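PDB 4MKO: monalysin from Pseudomonas entomophila, which forms beta-barrel pores in host cell membranes, acting as a cytolytic and hemolytic toxin that damages the intestine of Drosophila. Local coordinates for residues D128-K133 / R187-S192; V143-A148 / S180-R185; Y164-A169 / Y213-N218. All coordinates share one frame; numbering follows the deposited sequence.

Contact 1: residues D128-K133 / R187-S192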
# COMPACT_ATOMS: atom_id res chain seq x y z
N ASP A 128 -10.53 -0.91 17.20
CA ASP A 128 -11.65 -1.47 16.47
C ASP A 128 -12.14 -2.68 17.25
O ASP A 128 -11.36 -3.30 17.98
CB ASP A 128 -11.26 -1.83 15.02
CG ASP A 128 -12.46 -2.16 14.16
OD1 ASP A 128 -13.42 -1.37 14.16
OD2 ASP A 128 -12.42 -3.20 13.47
N THR A 129 -13.44 -2.97 17.17
CA THR A 129 -14.00 -4.12 17.90
C THR A 129 -14.82 -4.99 17.00
O THR A 129 -15.43 -4.49 16.06
CB THR A 129 -14.87 -3.65 19.11
OG1 THR A 129 -16.04 -2.97 18.64
CG2 THR A 129 -14.11 -2.77 20.12
N THR A 130 -14.88 -6.30 17.31
CA THR A 130 -15.71 -7.30 16.65
C THR A 130 -16.20 -8.30 17.70
O THR A 130 -15.38 -8.85 18.45
CB THR A 130 -14.98 -8.01 15.48
OG1 THR A 130 -14.55 -7.03 14.53
CG2 THR A 130 -15.88 -9.03 14.75
N GLU A 131 -17.52 -8.53 17.75
CA GLU A 131 -18.07 -9.53 18.66
C GLU A 131 -17.76 -10.87 18.01
O GLU A 131 -18.07 -11.06 16.82
CB GLU A 131 -19.58 -9.35 18.89
CG GLU A 131 -20.09 -10.26 20.00
CD GLU A 131 -21.56 -10.14 20.32
OE1 GLU A 131 -21.89 -9.68 21.44
OE2 GLU A 131 -22.40 -10.52 19.47
N MET A 132 -17.05 -11.74 18.72
CA MET A 132 -16.64 -13.03 18.18
C MET A 132 -17.01 -14.14 19.16
O MET A 132 -17.09 -13.91 20.37
CB MET A 132 -15.12 -13.04 17.95
CG MET A 132 -14.64 -12.06 16.88
SD MET A 132 -12.84 -12.01 16.84
CE MET A 132 -12.49 -13.61 16.12
N LYS A 133 -17.18 -15.35 18.63
CA LYS A 133 -17.56 -16.54 19.39
C LYS A 133 -16.60 -17.69 19.10
O LYS A 133 -16.19 -17.90 17.95
CB LYS A 133 -19.00 -16.94 19.01
CG LYS A 133 -19.62 -18.01 19.92
CD LYS A 133 -21.05 -18.33 19.49
CE LYS A 133 -21.67 -19.39 20.37
NZ LYS A 133 -23.13 -19.55 20.11
N ARG A 187 -10.61 -4.67 7.46
CA ARG A 187 -9.90 -5.73 8.16
C ARG A 187 -10.58 -7.06 7.88
O ARG A 187 -11.79 -7.12 7.69
CB ARG A 187 -9.81 -5.44 9.68
CG ARG A 187 -11.14 -5.53 10.44
CD ARG A 187 -11.40 -6.92 11.00
NE ARG A 187 -12.73 -7.00 11.63
CZ ARG A 187 -13.86 -7.31 11.01
NH1 ARG A 187 -13.87 -7.54 9.70
NH2 ARG A 187 -15.00 -7.36 11.69
N VAL A 188 -9.79 -8.13 7.88
CA VAL A 188 -10.23 -9.48 7.60
C VAL A 188 -9.96 -10.33 8.83
O VAL A 188 -8.89 -10.22 9.41
CB VAL A 188 -9.46 -10.04 6.36
CG1 VAL A 188 -9.84 -11.49 6.04
CG2 VAL A 188 -9.66 -9.15 5.13
N ILE A 189 -10.90 -11.22 9.17
CA ILE A 189 -10.73 -12.20 10.25
C ILE A 189 -10.93 -13.57 9.62
O ILE A 189 -11.96 -13.81 9.01
CB ILE A 189 -11.66 -11.98 11.48
CG1 ILE A 189 -11.54 -10.53 12.05
CG2 ILE A 189 -11.33 -13.01 12.57
CD1 ILE A 189 -12.56 -10.22 13.16
N VAL A 190 -9.93 -14.46 9.74
CA VAL A 190 -10.02 -15.81 9.18
C VAL A 190 -9.64 -16.87 10.21
O VAL A 190 -8.70 -16.63 10.98
CB VAL A 190 -9.21 -16.01 7.86
CG1 VAL A 190 -9.82 -15.22 6.69
CG2 VAL A 190 -7.73 -15.69 8.04
N PRO A 191 -10.26 -18.08 10.19
CA PRO A 191 -9.80 -19.15 11.09
C PRO A 191 -8.36 -19.51 10.73
O PRO A 191 -7.98 -19.37 9.56
CB PRO A 191 -10.74 -20.33 10.76
CG PRO A 191 -11.92 -19.72 10.09
CD PRO A 191 -11.35 -18.56 9.31
N SER A 192 -7.56 -19.97 11.72
CA SER A 192 -6.16 -20.35 11.53
C SER A 192 -5.99 -21.38 10.41
O SER A 192 -4.93 -21.42 9.78
CB SER A 192 -5.57 -20.87 12.84
OG SER A 192 -6.28 -22.00 13.31
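R187 and T130 supply the hydrogen bond between segments 128-133 and 187-192. NH2 of R187 donates to OG1 of T130 over 2.9 Å, with an angle of 164° at the hydrogen. The oxygen lies in the guanidinium plane, so it is met at the edge. The arginine chain is bent about CB–CG (chi2 92°), which carries the guanidinium across to T130. The same OG1 also bonds to the hydroxyl of Y77, to which NE of R187 is hydrogen-bonded as well; OD2 of D128 adds a weak hydrogen bond to that hydroxyl.

Between D128 and R187 themselves there is charge alone. OD2 of D128 is 4.2 Å from NE of R187 but well out of the guanidinium plane, and the carboxylate is steeply inclined to it. No N-H of the arginine points at this oxygen, so only a longer-range attraction is likely.

The backbones stay apart: the strand axes come no closer than 10.6 Å and run at 29° to each other, which marks this as face-to-face packing between two sheets. Strand 124-133, paired with strand 72-81, belongs to the region inferred to be pore-forming in this aerolysin-like fold, while strand 173-191 belongs to the large mixed sheet.

Apolar contacts complete the interface around I189. Its CD1 meets CG2 of T130 tip to tip at 3.9 Å and also sits above one face of the R187 guanidinium, offset toward the rim. On the other branch, CG2 of I189 touches CE of M132 at 3.8 Å. A bend at chi3 turns that methyl toward the isoleucine, and F138 and I67 also touch M132.

Contact 2: residues V143-A148 / S180-R185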
# COMPACT_ATOMS: atom_id res chain seq x y z
N VAL A 143 -6.08 -4.29 5.53
CA VAL A 143 -5.72 -4.02 4.13
C VAL A 143 -4.73 -2.87 4.05
O VAL A 143 -4.96 -1.79 4.61
CB VAL A 143 -6.98 -3.72 3.25
CG1 VAL A 143 -6.58 -3.26 1.85
CG2 VAL A 143 -7.93 -4.93 3.20
N VAL A 144 -3.65 -3.11 3.31
CA VAL A 144 -2.61 -2.12 3.02
C VAL A 144 -2.67 -1.79 1.53
O VAL A 144 -2.70 -2.70 0.68
CB VAL A 144 -1.21 -2.61 3.41
CG1 VAL A 144 -0.13 -1.63 2.94
CG2 VAL A 144 -1.10 -2.83 4.92
N LEU A 145 -2.66 -0.49 1.21
CA LEU A 145 -2.64 0.02 -0.16
C LEU A 145 -1.22 0.46 -0.45
O LEU A 145 -0.66 1.27 0.29
CB LEU A 145 -3.64 1.18 -0.37
CG LEU A 145 -5.10 0.85 -0.04
CD1 LEU A 145 -5.97 2.12 0.00
CD2 LEU A 145 -5.68 -0.22 -1.01
N VAL A 146 -0.63 -0.11 -1.51
CA VAL A 146 0.75 0.16 -1.91
C VAL A 146 0.81 0.98 -3.19
O VAL A 146 0.16 0.64 -4.19
CB VAL A 146 1.57 -1.16 -2.05
CG1 VAL A 146 3.05 -0.86 -2.36
CG2 VAL A 146 1.46 -2.01 -0.78
N TYR A 147 1.67 2.02 -3.18
CA TYR A 147 1.84 2.94 -4.30
C TYR A 147 3.28 2.97 -4.79
O TYR A 147 4.20 2.82 -3.98
CB TYR A 147 1.42 4.38 -3.86
CG TYR A 147 -0.01 4.42 -3.37
CD1 TYR A 147 -0.32 4.06 -2.06
CD2 TYR A 147 -1.06 4.66 -4.25
CE1 TYR A 147 -1.64 4.00 -1.63
CE2 TYR A 147 -2.39 4.62 -3.82
CZ TYR A 147 -2.67 4.27 -2.51
OH TYR A 147 -3.97 4.22 -2.06
N ALA A 148 3.45 3.14 -6.10
CA ALA A 148 4.78 3.31 -6.70
C ALA A 148 4.89 4.80 -7.04
O ALA A 148 3.90 5.44 -7.43
CB ALA A 148 4.93 2.47 -7.97
N SER A 180 5.43 3.40 -1.37
CA SER A 180 4.91 3.81 -0.07
C SER A 180 3.67 2.99 0.20
O SER A 180 3.13 2.36 -0.71
CB SER A 180 4.59 5.30 -0.02
OG SER A 180 3.36 5.61 -0.65
N ALA A 181 3.19 3.04 1.43
CA ALA A 181 2.02 2.25 1.80
C ALA A 181 1.20 2.97 2.87
O ALA A 181 1.76 3.59 3.77
CB ALA A 181 2.45 0.89 2.30
N ILE A 182 -0.12 2.90 2.72
CA ILE A 182 -1.10 3.47 3.65
C ILE A 182 -2.11 2.35 3.94
O ILE A 182 -2.16 1.36 3.20
CB ILE A 182 -1.80 4.76 3.08
CG1 ILE A 182 -2.77 4.44 1.89
CG2 ILE A 182 -0.77 5.86 2.70
CD1 ILE A 182 -3.62 5.60 1.37
N THR A 183 -2.92 2.51 4.99
CA THR A 183 -3.95 1.51 5.25
C THR A 183 -5.30 1.97 4.75
O THR A 183 -5.53 3.17 4.54
CB THR A 183 -4.09 1.25 6.76
OG1 THR A 183 -4.09 2.50 7.44
CG2 THR A 183 -3.03 0.30 7.31
N GLN A 184 -6.20 1.00 4.59
CA GLN A 184 -7.61 1.20 4.26
C GLN A 184 -8.40 0.79 5.51
O GLN A 184 -7.94 -0.07 6.26
CB GLN A 184 -8.02 0.30 3.07
CG GLN A 184 -9.39 0.60 2.50
CD GLN A 184 -9.68 -0.23 1.28
OE1 GLN A 184 -9.45 -1.45 1.24
NE2 GLN A 184 -10.23 0.40 0.27
N ARG A 185 -9.59 1.38 5.71
CA ARG A 185 -10.47 1.04 6.84
C ARG A 185 -11.20 -0.28 6.53
O ARG A 185 -12.42 -0.33 6.39
CB ARG A 185 -11.45 2.19 7.13
CG ARG A 185 -12.11 2.03 8.50
CD ARG A 185 -12.75 3.31 9.02
NE ARG A 185 -13.76 3.85 8.12
CZ ARG A 185 -15.05 3.58 8.19
NH1 ARG A 185 -15.52 2.75 9.11
NH2 ARG A 185 -15.90 4.14 7.33
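S180 opens the pairing with Y147: the two residues exchange backbone hydrogen bonds, and the one from Y147 N to S180 O is nearly straight (175° at the hydrogen). OG of S180 lies 3.9 Å from CB of Y147 and finds its hydrogen-bond partner in H149.

A181 faces V146 in a non-hydrogen-bonded pair whose CA atoms are about 4.5 Å apart. Its methyl CB packs against CG1 of V144 at 3.7 Å, diagonally across the strands, and W201 of helix 201-211 touches A181 and V146.

I182 restores the hydrogen-bonded pattern with L145. L145 N reaches I182 O over 2.8 Å, and the return bond to L145 O lies in the carbonyl plane. With chi1 at 70°, CG1 sits between the backbone N and the carbonyl carbon, a placement that brings it to the edge of the Y147 ring, 3.7 Å from CE1. The methyl CD1 continues to the phenol OH, which is hydrogen-bonded to N105.

T183 pairs with V144 without backbone bonds between them; its CA points a C-H at V143 O, and its OG1 is bonded to T80 O.

Q184 extends the pattern through its N, which donates to V143 O. Its side chain lies alongside that of V143, pointing the same way, with OE1 3.4 Å from CG1 of the valine. CB touches CD1 of L145, and NE2 is hydrogen-bonded to S111 and D13.

These antiparallel strands, 136-151 and 173-191, are neighbours in the large mixed sheet of the aerolysin-like fold. All ten touching residues are buried, and the hydroxyls of Y147, S180 and T183 and NE2 of Q184 each have a partner beyond the pair, so burial probably costs these groups little hydrogen bonding.

Contact 3: residues Y164-A169 / Y213-N218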
# COMPACT_ATOMS: atom_id res chain seq x y z
N TYR A 164 14.19 0.61 0.13
CA TYR A 164 14.30 0.06 -1.22
C TYR A 164 13.97 1.16 -2.21
O TYR A 164 12.93 1.81 -2.09
CB TYR A 164 13.32 -1.12 -1.42
CG TYR A 164 13.66 -2.33 -0.58
CD1 TYR A 164 14.55 -3.29 -1.05
CD2 TYR A 164 13.09 -2.53 0.67
CE1 TYR A 164 14.87 -4.42 -0.30
CE2 TYR A 164 13.42 -3.64 1.45
CZ TYR A 164 14.31 -4.58 0.96
OH TYR A 164 14.66 -5.68 1.72
N SER A 165 14.85 1.37 -3.19
CA SER A 165 14.61 2.38 -4.20
C SER A 165 15.48 2.11 -5.42
O SER A 165 16.39 1.27 -5.38
CB SER A 165 14.91 3.78 -3.65
OG SER A 165 16.28 3.94 -3.33
N LYS A 166 15.15 2.78 -6.52
CA LYS A 166 15.92 2.75 -7.77
C LYS A 166 16.03 4.16 -8.29
O LYS A 166 15.04 4.90 -8.26
CB LYS A 166 15.26 1.87 -8.83
CG LYS A 166 15.17 0.40 -8.42
CD LYS A 166 14.54 -0.49 -9.48
CE LYS A 166 14.78 -1.94 -9.13
NZ LYS A 166 14.14 -2.88 -10.11
N THR A 167 17.21 4.56 -8.76
CA THR A 167 17.36 5.87 -9.41
C THR A 167 17.46 5.61 -10.89
O THR A 167 18.02 4.58 -11.31
CB THR A 167 18.51 6.72 -8.87
OG1 THR A 167 19.76 6.10 -9.17
CG2 THR A 167 18.39 7.03 -7.38
N GLN A 168 16.98 6.56 -11.70
CA GLN A 168 17.02 6.43 -13.15
C GLN A 168 17.43 7.75 -13.75
O GLN A 168 16.91 8.80 -13.36
CB GLN A 168 15.65 5.99 -13.69
CG GLN A 168 15.56 5.86 -15.22
CD GLN A 168 16.27 4.65 -15.75
OE1 GLN A 168 16.14 3.54 -15.22
NE2 GLN A 168 17.04 4.83 -16.82
N ALA A 169 18.37 7.73 -14.70
CA ALA A 169 18.82 8.98 -15.30
C ALA A 169 17.92 9.35 -16.49
O ALA A 169 17.53 8.48 -17.27
CB ALA A 169 20.27 8.86 -15.75
N TYR A 213 9.65 -4.43 -11.24
CA TYR A 213 9.52 -3.19 -11.97
C TYR A 213 10.89 -2.84 -12.49
O TYR A 213 11.89 -3.00 -11.80
CB TYR A 213 8.92 -2.05 -11.13
CG TYR A 213 8.81 -0.77 -11.93
CD1 TYR A 213 7.94 -0.68 -13.02
CD2 TYR A 213 9.63 0.32 -11.66
CE1 TYR A 213 7.88 0.47 -13.82
CE2 TYR A 213 9.56 1.48 -12.43
CZ TYR A 213 8.70 1.54 -13.52
OH TYR A 213 8.68 2.68 -14.29
N ASN A 214 10.91 -2.39 -13.73
CA ASN A 214 12.13 -2.02 -14.43
C ASN A 214 11.99 -0.55 -14.88
O ASN A 214 11.29 -0.30 -15.87
CB ASN A 214 12.30 -2.97 -15.62
CG ASN A 214 13.61 -2.82 -16.33
OD1 ASN A 214 14.21 -1.75 -16.36
ND2 ASN A 214 14.08 -3.90 -16.95
N PRO A 215 12.60 0.42 -14.15
CA PRO A 215 12.45 1.84 -14.54
C PRO A 215 13.01 2.10 -15.93
O PRO A 215 12.52 2.98 -16.65
CB PRO A 215 13.25 2.61 -13.48
CG PRO A 215 13.43 1.67 -12.35
CD PRO A 215 13.44 0.28 -12.94
N GLY A 216 14.02 1.30 -16.30
CA GLY A 216 14.69 1.40 -17.59
C GLY A 216 13.76 1.35 -18.78
O GLY A 216 13.92 2.13 -19.72
N SER A 217 12.81 0.43 -18.77
CA SER A 217 11.84 0.26 -19.84
C SER A 217 10.44 0.70 -19.39
O SER A 217 9.49 0.60 -20.17
CB SER A 217 11.80 -1.21 -20.26
OG SER A 217 11.57 -2.06 -19.14
N ASN A 218 10.29 1.16 -18.11
CA ASN A 218 8.98 1.49 -17.52
C ASN A 218 8.05 0.29 -17.73
O ASN A 218 6.94 0.40 -18.28
CB ASN A 218 8.38 2.81 -18.09
CG ASN A 218 7.06 3.20 -17.44
OD1 ASN A 218 6.80 2.90 -16.26
ND2 ASN A 218 6.17 3.83 -18.23
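K166 and P215 make the close-packed half of this contact. The lysine chain, extended beyond CG, crosses the proline ring at about a right angle: its CD is 3.7 Å from CD of P215, and its CB is 4.0 Å from P215 CG. Beyond the ring the ammonium NZ donates to Y213 O over 2.8 Å. This approach is almost end-on to the carbonyl, with a C=O...N angle of 170°. NZ also bonds to the backbone oxygens of L209 and M210, so three carbonyls grip it near the end of helix 201-211, probably stabilising its positive charge. Y213 itself is buried; its ring stacks with F222, and its hydroxyl donates to N218 OD1 over 2.7 Å, tying the start of the turn to its end.

Toward Q168 the fit is looser. The side chain bends at chi2 (74°), and this turns its amide toward CB of the proline, OE1 standing off the ring plane 3.5 Å from that atom. The same oxygen is 3.3 Å from G216 N, but the angle is too poor for a hydrogen bond. G216 is exposed, and within the turn the backbone bonds S217 N to N214 O and N218 N to P215 O are both weak.

Y177 of strand 173-191 touches both Q168 and P215, and backbone bonds from K166 and Q168 join the two strands. The arrangement is that of a beta-hairpin turn, linking the short antiparallel strands 213-214 and 219-220, laid against strands 165-170 and 173-191 of the large mixed sheet.

Overall arrangement
Strand 173-191 ties the set together: it contributes a segment to contacts 1 and 2 and is the antiparallel neighbour of strand 165-170, which carries the first segment of contact 3. The centre of contact 2 is about 2 Å from the centre of the chain, and the centres of contacts 1 and 3 are each about 21 Å from it, on opposite sides of the chain's centre and about 39 Å from each other. Along the sequence contact 2 is nested within the loop closed by contact 1, whereas contact 3 alternates with both. One long sheet thus connects the packing against the inferred pore-forming region, the buried middle and the hairpin turn at the other end of this elongated molecule.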